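Side-chain contacts in Dna-binding protein RAP1 (Saccharomyces cerevisiae, PDB 4BJT), which binds DNA, probably at telomeres and repressor/activator sites, and through its C-terminal domain binds a module of Rif1: residues G86-R89 and Q90-K94; P141-F144 and L145-K149; M190-R193 and K194-E198. All blocks are in the same frame, centred on the assembly; numbering follows the deposited sequence.

In the fold
All three contacts are local, along single helices of an all-helical C-terminal domain, and follow one another in the chain. Contact 1 opens helix 88-99, contact 2 runs along helix 140-150, and contact 3 covers most of helix 187-198. The first two lie with centres about 12 Å apart and touch: F91 packs on F144 and F148, and M92 CE reaches P141 O at 3.6 Å. Contact 3 stands apart, its centre about 24 Å from that of contact 2 and about 33 Å from that of contact 1, which lies on the opposite side of the chain's centre. Helices 88-99 and 140-150 thus pack together, while helix 187-198 meets the bound peptide on the far side from contact 1.

Contact 1: G86-R89 and Q90-K94; sequences GSTR and QFMDK
With its hydroxyl turned between the backbone N and the carbonyl carbon (chi1 63°), S87 brings OG back over the first turn of the helix, where it accepts from the backbone N of Q90 at 3.1 Å. Q90 answers from the other direction: its CG is anti to the backbone N (chi1 -168°) and the chain stays extended, carrying OE1 to G86 N at 2.8 Å. This second bond is nearly straight at the hydrogen, 171°. The first of the two is a worked example of helix N-capping: S87 occupies the N-cap of helix 88-99 and supplies an acceptor to an amide that has no preceding helical carbonyl. The bond from G86 is separate from the cap, and through it Q90 reaches back to hold the residue before S87. Were S87 replaced by an alanine, the amide of Q90 would probably lose this acceptor, and the start of the helix its side-chain cap. Regular backbone bonding starts at once, F91 N donating to S87 O and M92 N to T88 O.

Further on, R89 and D93 sit one turn apart. They make no direct salt bridge, as R89 NH1 and D93 OD2 are 5.1 Å apart; a water lies between, accepting from R89 NH1 at 2.8 Å and donating to D93 OD2 at 2.7 Å. R89 NH2 has its own salt bridge to D64. On the buried side T88 and M92 run alongside each other, CG2 to CG at 4.1 Å, and the hydroxyl of T88 is bonded to the carbonyl of I66.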
ATOM      1  N   GLY C  86      14.356   8.303 -13.174  1.00 17.38           N
ATOM      2  CA  GLY C  86      14.157   8.740 -14.545  1.00 17.35           C
ATOM      3  C   GLY C  86      12.822   8.401 -15.158  1.00 18.78           C
ATOM      4  O   GLY C  86      12.487   8.888 -16.250  1.00 20.26           O
ATOM      5  N   SER C  87      12.063   7.539 -14.486  1.00 16.30           N
ATOM      6  CA  SER C  87      10.787   7.061 -14.991  1.00 15.77           C
ATOM      7  C   SER C  87      10.041   6.359 -13.871  1.00 17.39           C
ATOM      8  O   SER C  87      10.636   5.927 -12.869  1.00 16.40           O
ATOM      9  CB  SER C  87      11.031   6.075 -16.139  1.00 18.73           C
ATOM     10  OG  SER C  87      11.737   4.923 -15.686  1.00 18.07           O
ATOM     11  N   THR C  88       8.752   6.148 -14.080  1.00 16.51           N
ATOM     12  CA  THR C  88       7.950   5.400 -13.115  1.00 15.33           C
ATOM     13  C   THR C  88       8.480   3.976 -12.998  1.00 17.52           C
ATOM     14  O   THR C  88       8.576   3.441 -11.897  1.00 16.88           O
ATOM     15  CB  THR C  88       6.468   5.424 -13.505  1.00 16.89           C
ATOM     16  OG1 THR C  88       6.073   6.782 -13.543  1.00 19.17           O
ATOM     17  CG2 THR C  88       5.593   4.637 -12.529  1.00 18.67           C
ATOM     18  N   ARG C  89       8.859   3.368 -14.135  1.00 16.77           N
ATOM     19  CA  ARG C  89       9.382   2.008 -14.127  1.00 16.92           C
ATOM     20  C   ARG C  89      10.638   1.912 -13.241  1.00 18.34           C
ATOM     21  O   ARG C  89      10.786   0.942 -12.504  1.00 17.93           O
ATOM     22  CB  ARG C  89       9.666   1.535 -15.559  1.00 17.96           C
ATOM     23  CG  ARG C  89      10.148   0.103 -15.638  1.00 21.56           C
ATOM     24  CD  ARG C  89      10.394  -0.299 -17.062  1.00 24.90           C
ATOM     25  NE  ARG C  89       9.158  -0.451 -17.835  1.00 24.73           N
ATOM     26  CZ  ARG C  89       8.402  -1.556 -17.879  1.00 25.95           C
ATOM     27  NH1 ARG C  89       8.726  -2.622 -17.166  1.00 26.46           N
ATOM     28  NH2 ARG C  89       7.309  -1.589 -18.626  1.00 30.09           N
ATOM     29  N   GLN C  90      11.530   2.893 -13.314  1.00 15.94           N
ATOM     30  CA  GLN C  90      12.757   2.847 -12.527  1.00 16.33           C
ATOM     31  C   GLN C  90      12.433   2.869 -11.034  1.00 17.33           C
ATOM     32  O   GLN C  90      13.011   2.102 -10.253  1.00 18.11           O
ATOM     33  CB  GLN C  90      13.718   3.956 -12.910  1.00 17.49           C
ATOM     34  CG  GLN C  90      15.098   3.724 -12.302  1.00 19.93           C
ATOM     35  CD  GLN C  90      16.086   4.755 -12.773  1.00 31.19           C
ATOM     36  OE1 GLN C  90      15.804   5.938 -12.726  1.00 29.99           O
ATOM     37  NE2 GLN C  90      17.213   4.329 -13.353  1.00 35.30           N
ATOM     38  N   PHE C  91      11.493   3.736 -10.629  1.00 16.88           N
ATOM     39  CA  PHE C  91      11.045   3.788  -9.237  1.00 15.34           C
ATOM     40  C   PHE C  91      10.449   2.450  -8.819  1.00 18.15           C
ATOM     41  O   PHE C  91      10.804   1.908  -7.773  1.00 17.36           O
ATOM     42  CB  PHE C  91      10.021   4.916  -9.037  1.00 15.13           C
ATOM     43  CG  PHE C  91       9.235   4.827  -7.747  1.00 14.88           C
ATOM     44  CD1 PHE C  91       9.807   5.194  -6.532  1.00 17.56           C
ATOM     45  CD2 PHE C  91       7.937   4.369  -7.745  1.00 16.86           C
ATOM     46  CE1 PHE C  91       9.087   5.089  -5.342  1.00 16.86           C
ATOM     47  CE2 PHE C  91       7.229   4.239  -6.554  1.00 18.64           C
ATOM     48  CZ  PHE C  91       7.793   4.649  -5.363  1.00 17.39           C
ATOM     49  N   MET C  92       9.562   1.890  -9.638  1.00 16.19           N
ATOM     50  CA  MET C  92       8.873   0.648  -9.293  1.00 16.11           C
ATOM     51  C   MET C  92       9.867  -0.495  -9.178  1.00 19.47           C
ATOM     52  O   MET C  92       9.721  -1.341  -8.303  1.00 19.22           O
ATOM     53  CB  MET C  92       7.794   0.286 -10.332  1.00 17.89           C
ATOM     54  CG  MET C  92       6.661   1.280 -10.409  1.00 18.07           C
ATOM     55  SD  MET C  92       5.739   1.509  -8.849  1.00 21.61           S
ATOM     56  CE  MET C  92       5.261  -0.095  -8.498  1.00 19.99           C
ATOM     57  N   ASP C  93      10.863  -0.537 -10.034  1.00 18.96           N
ATOM     58  CA  ASP C  93      11.846  -1.597  -9.977  1.00 20.28           C
ATOM     59  C   ASP C  93      12.722  -1.472  -8.713  1.00 22.88           C
ATOM     60  O   ASP C  93      13.028  -2.497  -8.103  1.00 22.34           O
ATOM     61  CB  ASP C  93      12.657  -1.661 -11.276  1.00 24.36           C
ATOM     62  CG  ASP C  93      11.824  -2.105 -12.489  1.00 28.88           C
ATOM     63  OD1 ASP C  93      10.650  -2.476 -12.311  1.00 32.97           O
ATOM     64  OD2 ASP C  93      12.299  -1.950 -13.622  1.00 37.25           O
ATOM     65  N   LYS C  94      13.046  -0.236  -8.254  1.00 19.90           N
ATOM     66  CA  LYS C  94      13.780  -0.067  -6.989  1.00 19.47           C
ATOM     67  C   LYS C  94      12.895  -0.480  -5.812  1.00 22.30           C
ATOM     68  O   LYS C  94      13.373  -1.125  -4.883  1.00 22.53           O
ATOM     69  CB  LYS C  94      14.289   1.371  -6.807  1.00 20.88           C
ATOM     70  CG  LYS C  94      15.277   1.523  -5.672  1.00 22.61           C
ATOM     71  CD  LYS C  94      16.605   0.825  -5.978  1.00 26.45           C
ATOM     72  CE  LYS C  94      17.583   0.914  -4.846  1.00 51.28           C
ATOM     73  NZ  LYS C  94      18.964   0.518  -5.270  1.00 64.18           N
TER
HETATM   74  O   HOH W   1      10.728  -3.347 -15.359  1.00 37.66           O

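Contact 2: P141-F144 and L145-K149; sequences PRYF and LNMFK
R142 O is gripped twice by N146, once by the backbone N in the ordinary bonding of an alpha-helix and once by the side-chain amide. The second bond is the shorter, ND2 to R142 O at 2.8 Å, and almost straight at the hydrogen (173°); the carbonyl oxygen lies in the amide plane of N146, which fixes the turn of that group. ND2 also bonds to the carbonyl of Y58. The side chains of R142 and N146 run the same way, R142 CG lying 3.7 Å from N146 ND2, while the arginine's charged end goes on to salt bridges with D59 and E55.

Another flank of helix 140-150 is apolar. M147, its CG anti to the backbone N (chi1 174°) and its chain extended, sets SD beside two rings in a pair of Met-aromatic contacts. The sulfur is 4.0 Å from Y143 CE1 and 4.2 Å from F144 CD1, approaching both rings obliquely. One turn apart, the rings of F144 and F148 also meet obliquely, F144 CD1 lying 3.9 Å from F148 CZ, with planes at 50°.

Outside this first shell, helix 88-99 lies against P141, F144 and L145, F91 meeting the F144 ring edge-to-face. Helix 123-132 adds I129 against Y143 and F144, and F125 against M147, while the phenol of Y143 is hydrogen-bonded to N153. Within the helix, the F148 ring turns one face to the F144 carbonyl, whose oxygen stands 3.1 Å from F148 CG.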
ATOM      1  N   PRO C 141       3.579  -2.254  -4.193  1.00 20.42           N
ATOM      2  CA  PRO C 141       3.628  -1.787  -5.592  1.00 19.76           C
ATOM      3  C   PRO C 141       2.259  -1.384  -6.132  1.00 21.05           C
ATOM      4  O   PRO C 141       2.106  -0.361  -6.796  1.00 19.75           O
ATOM      5  CB  PRO C 141       4.242  -2.973  -6.336  1.00 21.60           C
ATOM      6  CG  PRO C 141       5.047  -3.671  -5.289  1.00 26.33           C
ATOM      7  CD  PRO C 141       4.158  -3.595  -4.066  1.00 22.58           C
ATOM      8  N   ARG C 142       1.242  -2.164  -5.781  1.00 20.55           N
ATOM      9  CA  ARG C 142      -0.119  -1.891  -6.173  1.00 19.31           C
ATOM     10  C   ARG C 142      -0.549  -0.500  -5.679  1.00 17.91           C
ATOM     11  O   ARG C 142      -1.256   0.228  -6.376  1.00 16.81           O
ATOM     12  CB  ARG C 142      -1.024  -2.972  -5.518  1.00 20.35           C
ATOM     13  CG  ARG C 142      -2.414  -2.892  -5.984  1.00 22.84           C
ATOM     14  CD  ARG C 142      -3.288  -3.992  -5.373  1.00 18.43           C
ATOM     15  NE  ARG C 142      -2.831  -5.325  -5.756  1.00 19.68           N
ATOM     16  CZ  ARG C 142      -3.464  -6.457  -5.432  1.00 22.76           C
ATOM     17  NH1 ARG C 142      -4.528  -6.428  -4.648  1.00 19.84           N
ATOM     18  NH2 ARG C 142      -3.011  -7.630  -5.864  1.00 21.65           N
ATOM     19  N   TYR C 143      -0.169  -0.154  -4.452  1.00 16.15           N
ATOM     20  CA  TYR C 143      -0.532   1.133  -3.877  1.00 14.73           C
ATOM     21  C   TYR C 143      -0.010   2.244  -4.763  1.00 17.47           C
ATOM     22  O   TYR C 143      -0.778   3.109  -5.186  1.00 17.51           O
ATOM     23  CB  TYR C 143       0.005   1.257  -2.448  1.00 17.38           C
ATOM     24  CG  TYR C 143      -0.488   2.499  -1.733  1.00 17.23           C
ATOM     25  CD1 TYR C 143       0.021   3.759  -2.046  1.00 18.07           C
ATOM     26  CD2 TYR C 143      -1.527   2.430  -0.813  1.00 15.86           C
ATOM     27  CE1 TYR C 143      -0.461   4.903  -1.426  1.00 15.77           C
ATOM     28  CE2 TYR C 143      -1.974   3.563  -0.138  1.00 17.59           C
ATOM     29  CZ  TYR C 143      -1.449   4.799  -0.451  1.00 19.68           C
ATOM     30  OH  TYR C 143      -1.952   5.885   0.222  1.00 22.46           O
ATOM     31  N   PHE C 144       1.278   2.221  -5.072  1.00 16.51           N
ATOM     32  CA  PHE C 144       1.855   3.319  -5.886  1.00 15.97           C
ATOM     33  C   PHE C 144       1.346   3.337  -7.312  1.00 17.65           C
ATOM     34  O   PHE C 144       1.043   4.410  -7.825  1.00 17.25           O
ATOM     35  CB  PHE C 144       3.384   3.279  -5.853  1.00 16.31           C
ATOM     36  CG  PHE C 144       3.928   3.693  -4.518  1.00 16.64           C
ATOM     37  CD1 PHE C 144       3.870   5.007  -4.113  1.00 19.20           C
ATOM     38  CD2 PHE C 144       4.439   2.763  -3.640  1.00 18.86           C
ATOM     39  CE1 PHE C 144       4.336   5.388  -2.857  1.00 19.49           C
ATOM     40  CE2 PHE C 144       4.879   3.148  -2.371  1.00 22.70           C
ATOM     41  CZ  PHE C 144       4.827   4.457  -1.996  1.00 20.61           C
ATOM     42  N   LEU C 145       1.224   2.173  -7.979  1.00 15.34           N
ATOM     43  CA  LEU C 145       0.736   2.201  -9.355  1.00 16.25           C
ATOM     44  C   LEU C 145      -0.636   2.817  -9.436  1.00 16.91           C
ATOM     45  O   LEU C 145      -0.913   3.583 -10.353  1.00 18.78           O
ATOM     46  CB  LEU C 145       0.676   0.801  -9.954  1.00 18.34           C
ATOM     47  CG  LEU C 145       2.020   0.145 -10.252  1.00 22.19           C
ATOM     48  CD1 LEU C 145       1.854  -1.377 -10.436  1.00 23.04           C
ATOM     49  CD2 LEU C 145       2.681   0.781 -11.479  1.00 20.00           C
ATOM     50  N   ASN C 146      -1.535   2.442  -8.503  1.00 15.99           N
ATOM     51  CA  ASN C 146      -2.906   2.944  -8.536  1.00 17.14           C
ATOM     52  C   ASN C 146      -2.985   4.395  -8.079  1.00 19.78           C
ATOM     53  O   ASN C 146      -3.709   5.181  -8.673  1.00 19.92           O
ATOM     54  CB  ASN C 146      -3.841   2.012  -7.771  1.00 16.07           C
ATOM     55  CG  ASN C 146      -4.065   0.747  -8.564  1.00 18.11           C
ATOM     56  OD1 ASN C 146      -4.972   0.672  -9.382  1.00 20.09           O
ATOM     57  ND2 ASN C 146      -3.230  -0.227  -8.373  1.00 17.28           N
ATOM     58  N   MET C 147      -2.208   4.780  -7.074  1.00 17.03           N
ATOM     59  CA  MET C 147      -2.114   6.169  -6.640  1.00 16.45           C
ATOM     60  C   MET C 147      -1.696   7.046  -7.810  1.00 20.03           C
ATOM     61  O   MET C 147      -2.301   8.081  -8.084  1.00 19.74           O
ATOM     62  CB  MET C 147      -1.078   6.273  -5.507  1.00 18.18           C
ATOM     63  CG  MET C 147      -0.795   7.720  -5.058  1.00 20.82           C
ATOM     64  SD  MET C 147       0.691   7.683  -4.035  1.00 24.14           S
ATOM     65  CE  MET C 147       0.980   9.454  -3.659  1.00 22.52           C
ATOM     66  N   PHE C 148      -0.646   6.636  -8.492  1.00 18.22           N
ATOM     67  CA  PHE C 148      -0.118   7.420  -9.599  1.00 17.07           C
ATOM     68  C   PHE C 148      -1.035   7.448 -10.810  1.00 22.41           C
ATOM     69  O   PHE C 148      -1.202   8.518 -11.408  1.00 23.92           O
ATOM     70  CB  PHE C 148       1.246   6.896 -10.026  1.00 16.78           C
ATOM     71  CG  PHE C 148       2.374   6.891  -9.016  1.00 15.70           C
ATOM     72  CD1 PHE C 148       2.367   7.757  -7.934  1.00 17.36           C
ATOM     73  CD2 PHE C 148       3.555   6.219  -9.289  1.00 19.93           C
ATOM     74  CE1 PHE C 148       3.458   7.820  -7.066  1.00 18.53           C
ATOM     75  CE2 PHE C 148       4.634   6.294  -8.429  1.00 20.19           C
ATOM     76  CZ  PHE C 148       4.597   7.141  -7.356  1.00 18.77           C
ATOM     77  N   LYS C 149      -1.616   6.298 -11.189  1.00 20.87           N
ATOM     78  CA  LYS C 149      -2.507   6.268 -12.349  0.58 21.80           C
ATOM     79  C   LYS C 149      -3.765   7.095 -12.083  1.00 28.63           C
ATOM     80  O   LYS C 149      -4.183   7.857 -12.960  1.00 31.26           O
ATOM     81  CB  LYS C 149      -2.876   4.820 -12.722  0.58 23.02           C
ATOM     82  CG  LYS C 149      -3.600   4.681 -14.067  0.58 27.56           C
ATOM     83  CD  LYS C 149      -4.076   3.250 -14.326  0.58 33.00           C
ATOM     84  CE  LYS C 149      -4.967   3.153 -15.539  0.58 42.00           C
ATOM     85  NZ  LYS C 149      -5.266   1.741 -15.890  0.58 47.83           N
TER

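Contact 3: M190-R193 and K194-E198; sequences MEMR and KRFFE
M192 and F196 run alongside each other on helix 187-198, one turn apart, a Met-aromatic pair on the side that faces the bound peptide. From M192 CB the first neighbour is the guanidinium of R195, NH2 at 3.8 Å. With CG anti to the backbone N (chi1 -176°), the chain heads along the F196 ring, and CG touches CE1 of that ring at 3.9 Å. SD follows, 4.2 Å from F196 CE1; measured from the ring centroid it lies 59° off the normal, an oblique approach. The chain then bends at its last torsion, and CE turns away from the F196 ring. In the complex, M192 packs on an aromatic side chain of the peptide and F196 on an apolar one, consistent with a part in Rif1 binding.

R195 folds back over the preceding turn, setting one face of its guanidinium over M192 CA and E191 O. R193 leads to another flank, where its charged end is held by D167, T131 and S134 and makes a cation-pi contact with W162. Its aliphatic part meets F197, whose ring plane is 87° from the guanidinium; the touching atoms are R193 CG and F197 CE2, 4.1 Å apart.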
ATOM      1  N   MET C 190     -10.458  -9.393   5.399  1.00 22.51           N
ATOM      2  CA  MET C 190     -11.424  -8.862   6.358  1.00 24.52           C
ATOM      3  C   MET C 190     -11.176  -9.426   7.757  1.00 26.27           C
ATOM      4  O   MET C 190     -11.140  -8.653   8.724  1.00 27.62           O
ATOM      5  CB  MET C 190     -12.861  -9.057   5.924  1.00 29.28           C
ATOM      6  CG  MET C 190     -13.799  -8.428   6.917  1.00 38.49           C
ATOM      7  SD  MET C 190     -15.516  -8.521   6.512  1.00 49.97           S
ATOM      8  CE  MET C 190     -15.830 -10.289   6.831  1.00 48.14           C
ATOM      9  N   GLU C 191     -10.893 -10.724   7.850  1.00 24.78           N
ATOM     10  CA  GLU C 191     -10.599 -11.339   9.143  1.00 26.09           C
ATOM     11  C   GLU C 191      -9.293 -10.771   9.716  1.00 27.90           C
ATOM     12  O   GLU C 191      -9.229 -10.490  10.925  1.00 27.75           O
ATOM     13  CB  GLU C 191     -10.545 -12.857   9.037  1.00 28.46           C
ATOM     14  CG  GLU C 191     -11.906 -13.469   8.770  1.00 37.21           C
ATOM     15  CD  GLU C 191     -12.998 -13.221   9.799  1.00 71.25           C
ATOM     16  OE1 GLU C 191     -12.669 -12.927  10.971  1.00 67.43           O
ATOM     17  OE2 GLU C 191     -14.190 -13.329   9.427  1.00 76.37           O
ATOM     18  N   MET C 192      -8.262 -10.568   8.868  1.00 26.04           N
ATOM     19  CA  MET C 192      -7.017  -9.988   9.370  1.00 26.56           C
ATOM     20  C   MET C 192      -7.267  -8.572   9.914  1.00 27.08           C
ATOM     21  O   MET C 192      -6.756  -8.209  10.986  1.00 25.94           O
ATOM     22  CB  MET C 192      -5.927  -9.942   8.302  1.00 29.39           C
ATOM     23  CG  MET C 192      -4.613  -9.432   8.879  1.00 36.52           C
ATOM     24  SD  MET C 192      -3.257  -9.381   7.708  1.00 45.21           S
ATOM     25  CE  MET C 192      -2.660 -11.005   7.870  1.00 42.53           C
ATOM     26  N   ARG C 193      -8.047  -7.775   9.180  1.00 23.15           N
ATOM     27  CA  ARG C 193      -8.338  -6.393   9.576  1.00 23.66           C
ATOM     28  C   ARG C 193      -9.078  -6.343  10.928  1.00 25.66           C
ATOM     29  O   ARG C 193      -8.762  -5.524  11.814  1.00 25.58           O
ATOM     30  CB  ARG C 193      -9.154  -5.683   8.473  1.00 22.19           C
ATOM     31  CG  ARG C 193      -9.120  -4.162   8.586  1.00 24.68           C
ATOM     32  CD  ARG C 193      -7.804  -3.599   8.085  1.00 22.94           C
ATOM     33  NE  ARG C 193      -7.754  -2.140   8.101  1.00 20.70           N
ATOM     34  CZ  ARG C 193      -6.630  -1.430   8.002  1.00 22.44           C
ATOM     35  NH1 ARG C 193      -5.462  -2.039   7.814  1.00 19.63           N
ATOM     36  NH2 ARG C 193      -6.666  -0.097   8.081  1.00 20.84           N
ATOM     37  N   LYS C 194     -10.016  -7.247  11.109  1.00 24.24           N
ATOM     38  CA  LYS C 194     -10.730  -7.380  12.386  1.00 25.00           C
ATOM     39  C   LYS C 194      -9.782  -7.714  13.522  1.00 28.19           C
ATOM     40  O   LYS C 194      -9.907  -7.126  14.613  1.00 28.44           O
ATOM     41  CB  LYS C 194     -11.809  -8.464  12.297  1.00 28.03           C
ATOM     42  CG  LYS C 194     -12.984  -8.068  11.450  1.00 38.54           C
ATOM     43  CD  LYS C 194     -14.114  -9.109  11.579  1.00 51.03           C
ATOM     44  CE  LYS C 194     -15.335  -8.698  10.809  1.00 64.25           C
ATOM     45  NZ  LYS C 194     -16.325  -9.806  10.692  1.00 70.37           N
ATOM     46  N   ARG C 195      -8.833  -8.636  13.289  1.00 27.40           N
ATOM     47  CA  ARG C 195      -7.833  -9.007  14.308  1.00 29.89           C
ATOM     48  C   ARG C 195      -6.991  -7.785  14.694  1.00 31.53           C
ATOM     49  O   ARG C 195      -6.703  -7.598  15.888  1.00 31.34           O
ATOM     50  CB  ARG C 195      -6.889 -10.133  13.824  1.00 31.49           C
ATOM     51  CG  ARG C 195      -7.540 -11.519  13.793  1.00 43.64           C
ATOM     52  CD  ARG C 195      -6.515 -12.644  13.707  1.00 55.92           C
ATOM     53  NE  ARG C 195      -5.801 -12.688  12.430  1.00 62.76           N
ATOM     54  CZ  ARG C 195      -6.267 -13.207  11.293  1.00 75.88           C
ATOM     55  NH1 ARG C 195      -7.491 -13.727  11.238  1.00 66.27           N
ATOM     56  NH2 ARG C 195      -5.520 -13.188  10.196  1.00 56.61           N
ATOM     57  N   PHE C 196      -6.620  -6.945  13.695  1.00 27.76           N
ATOM     58  CA  PHE C 196      -5.849  -5.704  13.929  1.00 28.25           C
ATOM     59  C   PHE C 196      -6.615  -4.785  14.858  1.00 29.59           C
ATOM     60  O   PHE C 196      -6.025  -4.235  15.788  1.00 28.32           O
ATOM     61  CB  PHE C 196      -5.590  -4.926  12.620  1.00 30.25           C
ATOM     62  CG  PHE C 196      -4.293  -5.154  11.883  1.00 34.21           C
ATOM     63  CD1 PHE C 196      -3.907  -6.430  11.503  1.00 37.02           C
ATOM     64  CD2 PHE C 196      -3.505  -4.082  11.478  1.00 37.00           C
ATOM     65  CE1 PHE C 196      -2.718  -6.642  10.808  1.00 36.48           C
ATOM     66  CE2 PHE C 196      -2.313  -4.297  10.788  1.00 39.16           C
ATOM     67  CZ  PHE C 196      -1.910  -5.580  10.494  1.00 36.63           C
ATOM     68  N   PHE C 197      -7.911  -4.580  14.581  1.00 25.94           N
ATOM     69  CA  PHE C 197      -8.780  -3.764  15.455  1.00 28.10           C
ATOM     70  C   PHE C 197      -8.927  -4.359  16.854  1.00 33.63           C
ATOM     71  O   PHE C 197      -8.825  -3.621  17.852  1.00 33.90           O
ATOM     72  CB  PHE C 197     -10.172  -3.513  14.812  1.00 29.96           C
ATOM     73  CG  PHE C 197     -10.143  -2.366  13.831  1.00 32.18           C
ATOM     74  CD1 PHE C 197      -9.885  -1.066  14.260  1.00 37.77           C
ATOM     75  CD2 PHE C 197     -10.289  -2.588  12.473  1.00 33.32           C
ATOM     76  CE1 PHE C 197      -9.797  -0.019  13.353  1.00 38.79           C
ATOM     77  CE2 PHE C 197     -10.231  -1.538  11.570  1.00 36.65           C
ATOM     78  CZ  PHE C 197      -9.931  -0.269  12.002  1.00 38.62           C
ATOM     79  N   GLU C 198      -9.087  -5.685  16.947  1.00 29.19           N
ATOM     80  CA  GLU C 198      -9.221  -6.383  18.232  1.00 29.49           C
ATOM     81  C   GLU C 198      -7.968  -6.210  19.115  1.00 33.60           C
ATOM     82  O   GLU C 198      -8.091  -6.086  20.347  1.00 36.32           O
ATOM     83  CB  GLU C 198      -9.540  -7.881  17.996  1.00 32.37           C
TER